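Local coordinates for cleavage stimulation factor 77 (Encephalitozoon cuniculi, PDB 2UY1), which probably takes part in mRNA 3'-end processing as a helical-repeat protein of the Suppressor of forked family and may bind mRNA, at residues L116-W127 with T149-Y160. Numbering follows the deposited sequence.
Sequences LQTPMGSLSELW and TLPLFQSSFQRY. Unlike the reference sequence in segment 149-160: Leu152 (reference Ile).
Thr149 and Leu150 meet the six-membered end of the Trp127 indole: Thr149 OG1 lies at the ring edge, near its plane, buried without a polar partner, and Leu150 CD1 sits above one face, 3.4 Å from Trp127 CZ2. Phe153, one turn on, stacks face to face on the five-membered ring of Trp127, the centroids 4.2 Å apart and the planes inclined by 13°. Trp127 CG stands anti to its backbone nitrogen (chi1 179°), which carries the indole over Phe153, while Trp127 CB makes a CH-pi contact with the same phenyl face. Ser124 OG lies at the edge of that ring, in its plane, and Leu116 CD2 packs 3.4 Å from Phe153 CB. The cross-segment hydrogen bond runs from Ser156 OG to Leu116 O over 3.1 Å, the donor tilted 24° from the carbonyl plane. Ser156 CB also touches Leu123 CD2 at 3.6 Å, and Phe157 CE1 comes within 3.2 Å of the same Ser124 OG. Arg159 lays its guanidinium against Pro119, with Pro119 CG over its centre, 3.5 Å from Arg159 CZ. Tyr160 ends the row, one ring face against the Met120–Gly121 peptide, Gly121 N being 3.6 Å from Tyr160 CZ. Within the all-helical Suppressor of forked region, consistent with a TPR-like fold, helix 150-167 packs on the loop leading into helix 124-127; Met120 points away to Tyr85 and Phe88 of helix 85-90, so the loop lies between helices 150-167 and 85-90.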
ATOM      1  N   LEU B 116     -43.162  24.935 -23.677  1.00 47.58           N
ATOM      2  CA  LEU B 116     -43.613  23.598 -23.319  1.00 46.92           C
ATOM      3  C   LEU B 116     -42.645  22.474 -23.757  1.00 47.28           C
ATOM      4  O   LEU B 116     -42.653  21.389 -23.176  1.00 47.75           O
ATOM      5  CB  LEU B 116     -45.039  23.364 -23.860  1.00 46.39           C
ATOM      6  CG  LEU B 116     -46.182  23.940 -23.005  1.00 45.55           C
ATOM      7  CD1 LEU B 116     -47.501  24.027 -23.752  1.00 44.72           C
ATOM      8  CD2 LEU B 116     -46.366  23.128 -21.763  1.00 45.68           C
ATOM      9  N   GLN B 117     -41.793  22.739 -24.747  1.00 47.33           N
ATOM     10  CA  GLN B 117     -40.753  21.783 -25.123  1.00 47.71           C
ATOM     11  C   GLN B 117     -39.438  21.950 -24.361  1.00 46.83           C
ATOM     12  O   GLN B 117     -38.453  21.250 -24.648  1.00 47.15           O
ATOM     13  CB  GLN B 117     -40.489  21.814 -26.637  1.00 48.50           C
ATOM     14  CG  GLN B 117     -41.169  20.677 -27.413  1.00 51.68           C
ATOM     15  CD  GLN B 117     -41.400  21.016 -28.882  1.00 56.41           C
ATOM     16  OE1 GLN B 117     -40.783  21.952 -29.426  1.00 58.72           O
ATOM     17  NE2 GLN B 117     -42.293  20.256 -29.535  1.00 55.33           N
ATOM     18  N   THR B 118     -39.407  22.875 -23.405  1.00 45.98           N
ATOM     19  CA  THR B 118     -38.221  23.037 -22.533  1.00 44.45           C
ATOM     20  C   THR B 118     -38.476  22.712 -21.047  1.00 42.54           C
ATOM     21  O   THR B 118     -39.408  23.243 -20.417  1.00 42.09           O
ATOM     22  CB  THR B 118     -37.529  24.417 -22.693  1.00 44.46           C
ATOM     23  OG1 THR B 118     -38.347  25.448 -22.105  1.00 46.54           O
ATOM     24  CG2 THR B 118     -37.227  24.711 -24.185  1.00 44.02           C
ATOM     25  N   PRO B 119     -37.655  21.804 -20.487  1.00 40.73           N
ATOM     26  CA  PRO B 119     -37.729  21.563 -19.054  1.00 39.82           C
ATOM     27  C   PRO B 119     -37.344  22.865 -18.339  1.00 39.30           C
ATOM     28  O   PRO B 119     -36.265  23.415 -18.613  1.00 38.45           O
ATOM     29  CB  PRO B 119     -36.679  20.463 -18.824  1.00 39.72           C
ATOM     30  CG  PRO B 119     -36.413  19.873 -20.167  1.00 39.59           C
ATOM     31  CD  PRO B 119     -36.632  20.982 -21.146  1.00 40.47           C
ATOM     32  N   MET B 120     -38.228  23.372 -17.475  1.00 38.78           N
ATOM     33  CA  MET B 120     -38.001  24.626 -16.765  1.00 38.26           C
ATOM     34  C   MET B 120     -38.811  24.650 -15.480  1.00 39.66           C
ATOM     35  O   MET B 120     -39.776  23.905 -15.348  1.00 39.56           O
ATOM     36  CB  MET B 120     -38.400  25.824 -17.644  1.00 38.77           C
ATOM     37  CG  MET B 120     -39.876  25.848 -18.098  1.00 36.82           C
ATOM     38  SD  MET B 120     -40.399  27.500 -18.623  1.00 36.55           S
ATOM     39  CE  MET B 120     -39.480  27.673 -20.116  1.00 35.42           C
ATOM     40  N   GLY B 121     -38.410  25.491 -14.523  1.00 40.19           N
ATOM     41  CA  GLY B 121     -39.197  25.673 -13.319  1.00 41.50           C
ATOM     42  C   GLY B 121     -40.504  26.389 -13.632  1.00 42.78           C
ATOM     43  O   GLY B 121     -40.503  27.413 -14.326  1.00 43.27           O
ATOM     44  N   SER B 122     -41.613  25.861 -13.116  1.00 43.27           N
ATOM     45  CA  SER B 122     -42.938  26.460 -13.300  1.00 44.47           C
ATOM     46  C   SER B 122     -43.567  26.192 -14.686  1.00 45.38           C
ATOM     47  O   SER B 122     -44.427  26.966 -15.129  1.00 45.25           O
ATOM     48  CB  SER B 122     -42.948  27.980 -12.991  1.00 43.95           C
ATOM     49  OG  SER B 122     -42.374  28.302 -11.735  1.00 45.82           O
ATOM     50  N   LEU B 123     -43.164  25.103 -15.349  1.00 45.93           N
ATOM     51  CA  LEU B 123     -43.730  24.762 -16.648  1.00 47.38           C
ATOM     52  C   LEU B 123     -45.234  24.466 -16.525  1.00 48.70           C
ATOM     53  O   LEU B 123     -46.009  24.704 -17.471  1.00 49.10           O
ATOM     54  CB  LEU B 123     -42.999  23.565 -17.301  1.00 46.98           C
ATOM     55  CG  LEU B 123     -43.383  23.254 -18.770  1.00 47.58           C
ATOM     56  CD1 LEU B 123     -43.257  24.491 -19.666  1.00 46.26           C
ATOM     57  CD2 LEU B 123     -42.631  22.074 -19.387  1.00 46.06           C
ATOM     58  N   SER B 124     -45.632  23.956 -15.356  1.00 50.02           N
ATOM     59  CA  SER B 124     -47.015  23.556 -15.091  1.00 50.89           C
ATOM     60  C   SER B 124     -47.941  24.782 -14.993  1.00 51.65           C
ATOM     61  O   SER B 124     -49.167  24.676 -15.181  1.00 51.06           O
ATOM     62  CB  SER B 124     -47.091  22.694 -13.827  1.00 51.05           C
ATOM     63  OG  SER B 124     -46.462  21.435 -14.017  1.00 50.70           O
ATOM     64  N   GLU B 125     -47.318  25.930 -14.718  1.00 52.19           N
ATOM     65  CA  GLU B 125     -47.979  27.234 -14.600  1.00 53.05           C
ATOM     66  C   GLU B 125     -47.928  27.954 -15.958  1.00 52.81           C
ATOM     67  O   GLU B 125     -48.283  29.130 -16.072  1.00 53.21           O
ATOM     68  CB  GLU B 125     -47.323  28.075 -13.477  1.00 53.33           C
ATOM     69  CG  GLU B 125     -47.329  27.435 -12.050  1.00 55.69           C
ATOM     70  CD  GLU B 125     -46.302  26.269 -11.843  1.00 58.79           C
ATOM     71  OE1 GLU B 125     -45.986  25.527 -12.804  1.00 58.45           O
ATOM     72  OE2 GLU B 125     -45.820  26.071 -10.698  1.00 60.79           O
ATOM     73  N   LEU B 126     -47.478  27.217 -16.974  1.00 52.55           N
ATOM     74  CA  LEU B 126     -47.470  27.654 -18.370  1.00 52.13           C
ATOM     75  C   LEU B 126     -48.402  26.748 -19.184  1.00 51.92           C
ATOM     76  O   LEU B 126     -49.060  27.204 -20.135  1.00 51.88           O
ATOM     77  CB  LEU B 126     -46.048  27.574 -18.944  1.00 52.12           C
ATOM     78  CG  LEU B 126     -45.392  28.711 -19.724  1.00 51.54           C
ATOM     79  CD1 LEU B 126     -45.438  30.037 -18.980  1.00 53.47           C
ATOM     80  CD2 LEU B 126     -43.943  28.337 -20.005  1.00 52.40           C
ATOM     81  N   TRP B 127     -48.443  25.472 -18.811  1.00 51.03           N
ATOM     82  CA  TRP B 127     -49.438  24.546 -19.321  1.00 51.29           C
ATOM     83  C   TRP B 127     -50.831  25.002 -18.899  1.00 52.39           C
ATOM     84  O   TRP B 127     -51.670  25.272 -19.755  1.00 52.34           O
ATOM     85  CB  TRP B 127     -49.164  23.116 -18.846  1.00 49.63           C
ATOM     86  CG  TRP B 127     -50.163  22.114 -19.306  1.00 48.78           C
ATOM     87  CD1 TRP B 127     -51.115  21.496 -18.544  1.00 47.47           C
ATOM     88  CD2 TRP B 127     -50.319  21.591 -20.637  1.00 47.73           C
ATOM     89  NE1 TRP B 127     -51.844  20.624 -19.309  1.00 45.27           N
ATOM     90  CE2 TRP B 127     -51.380  20.661 -20.598  1.00 46.94           C
ATOM     91  CE3 TRP B 127     -49.666  21.820 -21.857  1.00 47.85           C
ATOM     92  CZ2 TRP B 127     -51.805  19.957 -21.734  1.00 47.11           C
ATOM     93  CZ3 TRP B 127     -50.082  21.119 -22.980  1.00 47.78           C
ATOM     94  CH2 TRP B 127     -51.147  20.200 -22.910  1.00 47.78           C
ATOM     95  N   THR B 149     -50.906  17.655 -27.643  1.00 51.71           N
ATOM     96  CA  THR B 149     -49.831  18.480 -27.071  1.00 52.25           C
ATOM     97  C   THR B 149     -49.442  18.095 -25.621  1.00 51.67           C
ATOM     98  O   THR B 149     -48.315  18.384 -25.174  1.00 51.02           O
ATOM     99  CB  THR B 149     -50.106  20.029 -27.214  1.00 52.42           C
ATOM    100  OG1 THR B 149     -49.073  20.777 -26.541  1.00 53.39           O
ATOM    101  CG2 THR B 149     -51.493  20.414 -26.646  1.00 54.09           C
ATOM    102  N   LEU B 150     -50.369  17.442 -24.909  1.00 51.09           N
ATOM    103  CA  LEU B 150     -50.137  16.992 -23.529  1.00 50.74           C
ATOM    104  C   LEU B 150     -48.899  16.072 -23.372  1.00 50.38           C
ATOM    105  O   LEU B 150     -48.119  16.288 -22.459  1.00 50.22           O
ATOM    106  CB  LEU B 150     -51.399  16.390 -22.885  1.00 50.61           C
ATOM    107  CG  LEU B 150     -51.226  15.898 -21.435  1.00 50.12           C
ATOM    108  CD1 LEU B 150     -50.616  16.971 -20.551  1.00 50.56           C
ATOM    109  CD2 LEU B 150     -52.545  15.438 -20.854  1.00 51.18           C
ATOM    110  N   PRO B 151     -48.721  15.063 -24.260  1.00 50.43           N
ATOM    111  CA  PRO B 151     -47.452  14.323 -24.296  1.00 50.22           C
ATOM    112  C   PRO B 151     -46.195  15.179 -24.151  1.00 50.01           C
ATOM    113  O   PRO B 151     -45.322  14.845 -23.340  1.00 50.13           O
ATOM    114  CB  PRO B 151     -47.489  13.657 -25.678  1.00 50.35           C
ATOM    115  CG  PRO B 151     -48.954  13.301 -25.826  1.00 50.24           C
ATOM    116  CD  PRO B 151     -49.689  14.496 -25.231  1.00 50.44           C
ATOM    117  N   LEU B 152     -46.109  16.265 -24.920  1.00 49.52           N
ATOM    118  CA  LEU B 152     -44.880  17.048 -25.010  1.00 49.34           C
ATOM    119  C   LEU B 152     -44.522  17.736 -23.697  1.00 49.36           C
ATOM    120  O   LEU B 152     -43.363  17.658 -23.245  1.00 49.30           O
ATOM    121  CB  LEU B 152     -44.938  18.033 -26.188  1.00 49.44           C
ATOM    122  CG  LEU B 152     -45.071  17.363 -27.570  1.00 49.77           C
ATOM    123  CD1 LEU B 152     -45.566  18.349 -28.660  1.00 49.85           C
ATOM    124  CD2 LEU B 152     -43.767  16.654 -27.985  1.00 50.48           C
ATOM    125  N   PHE B 153     -45.521  18.382 -23.090  1.00 49.29           N
ATOM    126  CA  PHE B 153     -45.390  18.984 -21.768  1.00 49.82           C
ATOM    127  C   PHE B 153     -45.009  17.941 -20.698  1.00 50.02           C
ATOM    128  O   PHE B 153     -44.058  18.142 -19.949  1.00 49.92           O
ATOM    129  CB  PHE B 153     -46.686  19.721 -21.397  1.00 49.81           C
ATOM    130  CG  PHE B 153     -46.956  19.799 -19.899  1.00 50.85           C
ATOM    131  CD1 PHE B 153     -46.405  20.816 -19.123  1.00 52.07           C
ATOM    132  CD2 PHE B 153     -47.783  18.852 -19.270  1.00 51.49           C
ATOM    133  CE1 PHE B 153     -46.667  20.898 -17.741  1.00 51.64           C
ATOM    134  CE2 PHE B 153     -48.045  18.918 -17.908  1.00 51.43           C
ATOM    135  CZ  PHE B 153     -47.488  19.955 -17.141  1.00 51.74           C
ATOM    136  N   GLN B 154     -45.756  16.838 -20.636  1.00 49.86           N
ATOM    137  CA  GLN B 154     -45.512  15.771 -19.658  1.00 49.65           C
ATOM    138  C   GLN B 154     -44.050  15.378 -19.685  1.00 48.99           C
ATOM    139  O   GLN B 154     -43.425  15.290 -18.629  1.00 49.30           O
ATOM    140  CB  GLN B 154     -46.346  14.525 -19.967  1.00 49.60           C
ATOM    141  CG  GLN B 154     -47.784  14.583 -19.535  1.00 50.84           C
ATOM    142  CD  GLN B 154     -48.597  13.390 -20.051  1.00 50.38           C
ATOM    143  OE1 GLN B 154     -48.186  12.682 -20.987  1.00 50.74           O
ATOM    144  NE2 GLN B 154     -49.754  13.168 -19.442  1.00 48.93           N
ATOM    145  N   SER B 155     -43.542  15.131 -20.899  1.00 47.71           N
ATOM    146  CA  SER B 155     -42.125  14.813 -21.172  1.00 46.61           C
ATOM    147  C   SER B 155     -41.146  15.881 -20.644  1.00 45.92           C
ATOM    148  O   SER B 155     -40.167  15.554 -19.965  1.00 45.50           O
ATOM    149  CB  SER B 155     -41.933  14.589 -22.680  1.00 46.34           C
ATOM    150  OG  SER B 155     -40.569  14.424 -23.046  1.00 46.34           O
ATOM    151  N   SER B 156     -41.412  17.155 -20.955  1.00 45.02           N
ATOM    152  CA  SER B 156     -40.567  18.242 -20.468  1.00 44.02           C
ATOM    153  C   SER B 156     -40.694  18.475 -18.938  1.00 44.33           C
ATOM    154  O   SER B 156     -39.785  19.019 -18.307  1.00 43.92           O
ATOM    155  CB  SER B 156     -40.849  19.520 -21.259  1.00 44.51           C
ATOM    156  OG  SER B 156     -40.413  19.383 -22.592  1.00 41.19           O
ATOM    157  N   PHE B 157     -41.790  18.015 -18.337  1.00 44.58           N
ATOM    158  CA  PHE B 157     -41.956  18.088 -16.864  1.00 45.14           C
ATOM    159  C   PHE B 157     -41.238  16.914 -16.140  1.00 45.39           C
ATOM    160  O   PHE B 157     -40.652  17.119 -15.061  1.00 45.23           O
ATOM    161  CB  PHE B 157     -43.438  18.154 -16.485  1.00 45.14           C
ATOM    162  CG  PHE B 157     -43.700  18.291 -14.999  1.00 44.99           C
ATOM    163  CD1 PHE B 157     -43.734  19.548 -14.403  1.00 45.25           C
ATOM    164  CD2 PHE B 157     -43.945  17.164 -14.211  1.00 44.15           C
ATOM    165  CE1 PHE B 157     -44.002  19.684 -13.038  1.00 46.79           C
ATOM    166  CE2 PHE B 157     -44.227  17.282 -12.847  1.00 45.56           C
ATOM    167  CZ  PHE B 157     -44.249  18.532 -12.255  1.00 46.13           C
ATOM    168  N   GLN B 158     -41.318  15.710 -16.730  1.00 45.31           N
ATOM    169  CA  GLN B 158     -40.516  14.554 -16.319  1.00 46.16           C
ATOM    170  C   GLN B 158     -39.034  14.908 -16.384  1.00 45.79           C
ATOM    171  O   GLN B 158     -38.256  14.548 -15.510  1.00 46.18           O
ATOM    172  CB  GLN B 158     -40.741  13.352 -17.233  1.00 45.85           C
ATOM    173  CG  GLN B 158     -42.160  12.843 -17.341  1.00 47.48           C
ATOM    174  CD  GLN B 158     -42.250  11.447 -17.960  1.00 47.99           C
ATOM    175  OE1 GLN B 158     -41.661  11.182 -19.019  1.00 49.96           O
ATOM    176  NE2 GLN B 158     -42.986  10.541 -17.293  1.00 48.28           N
ATOM    177  N   ARG B 159     -38.642  15.626 -17.431  1.00 45.94           N
ATOM    178  CA  ARG B 159     -37.230  15.940 -17.629  1.00 45.00           C
ATOM    179  C   ARG B 159     -36.685  16.875 -16.545  1.00 44.36           C
ATOM    180  O   ARG B 159     -35.668  16.560 -15.904  1.00 44.30           O
ATOM    181  CB  ARG B 159     -36.990  16.446 -19.054  1.00 45.15           C
ATOM    182  CG  ARG B 159     -36.823  15.320 -20.087  1.00 45.88           C
ATOM    183  CD  ARG B 159     -36.763  15.854 -21.537  1.00 45.93           C
ATOM    184  NE  ARG B 159     -35.596  16.716 -21.811  1.00 48.12           N
ATOM    185  CZ  ARG B 159     -35.537  17.656 -22.767  1.00 47.48           C
ATOM    186  NH1 ARG B 159     -36.575  17.896 -23.560  1.00 47.15           N
ATOM    187  NH2 ARG B 159     -34.435  18.379 -22.915  1.00 46.50           N
ATOM    188  N   TYR B 160     -37.393  17.986 -16.307  1.00 43.45           N
ATOM    189  CA  TYR B 160     -37.037  18.957 -15.271  1.00 42.63           C
ATOM    190  C   TYR B 160     -36.886  18.344 -13.865  1.00 43.83           C
ATOM    191  O   TYR B 160     -36.239  18.936 -12.984  1.00 42.83           O
ATOM    192  CB  TYR B 160     -38.023  20.129 -15.233  1.00 40.62           C
ATOM    193  CG  TYR B 160     -37.604  21.184 -14.247  1.00 39.40           C
ATOM    194  CD1 TYR B 160     -36.387  21.877 -14.409  1.00 38.31           C
ATOM    195  CD2 TYR B 160     -38.388  21.486 -13.129  1.00 38.75           C
ATOM    196  CE1 TYR B 160     -35.962  22.841 -13.496  1.00 34.96           C
ATOM    197  CE2 TYR B 160     -37.960  22.455 -12.204  1.00 37.15           C
ATOM    198  CZ  TYR B 160     -36.747  23.123 -12.413  1.00 36.38           C
ATOM    199  OH  TYR B 160     -36.327  24.081 -11.540  1.00 35.66           O
TER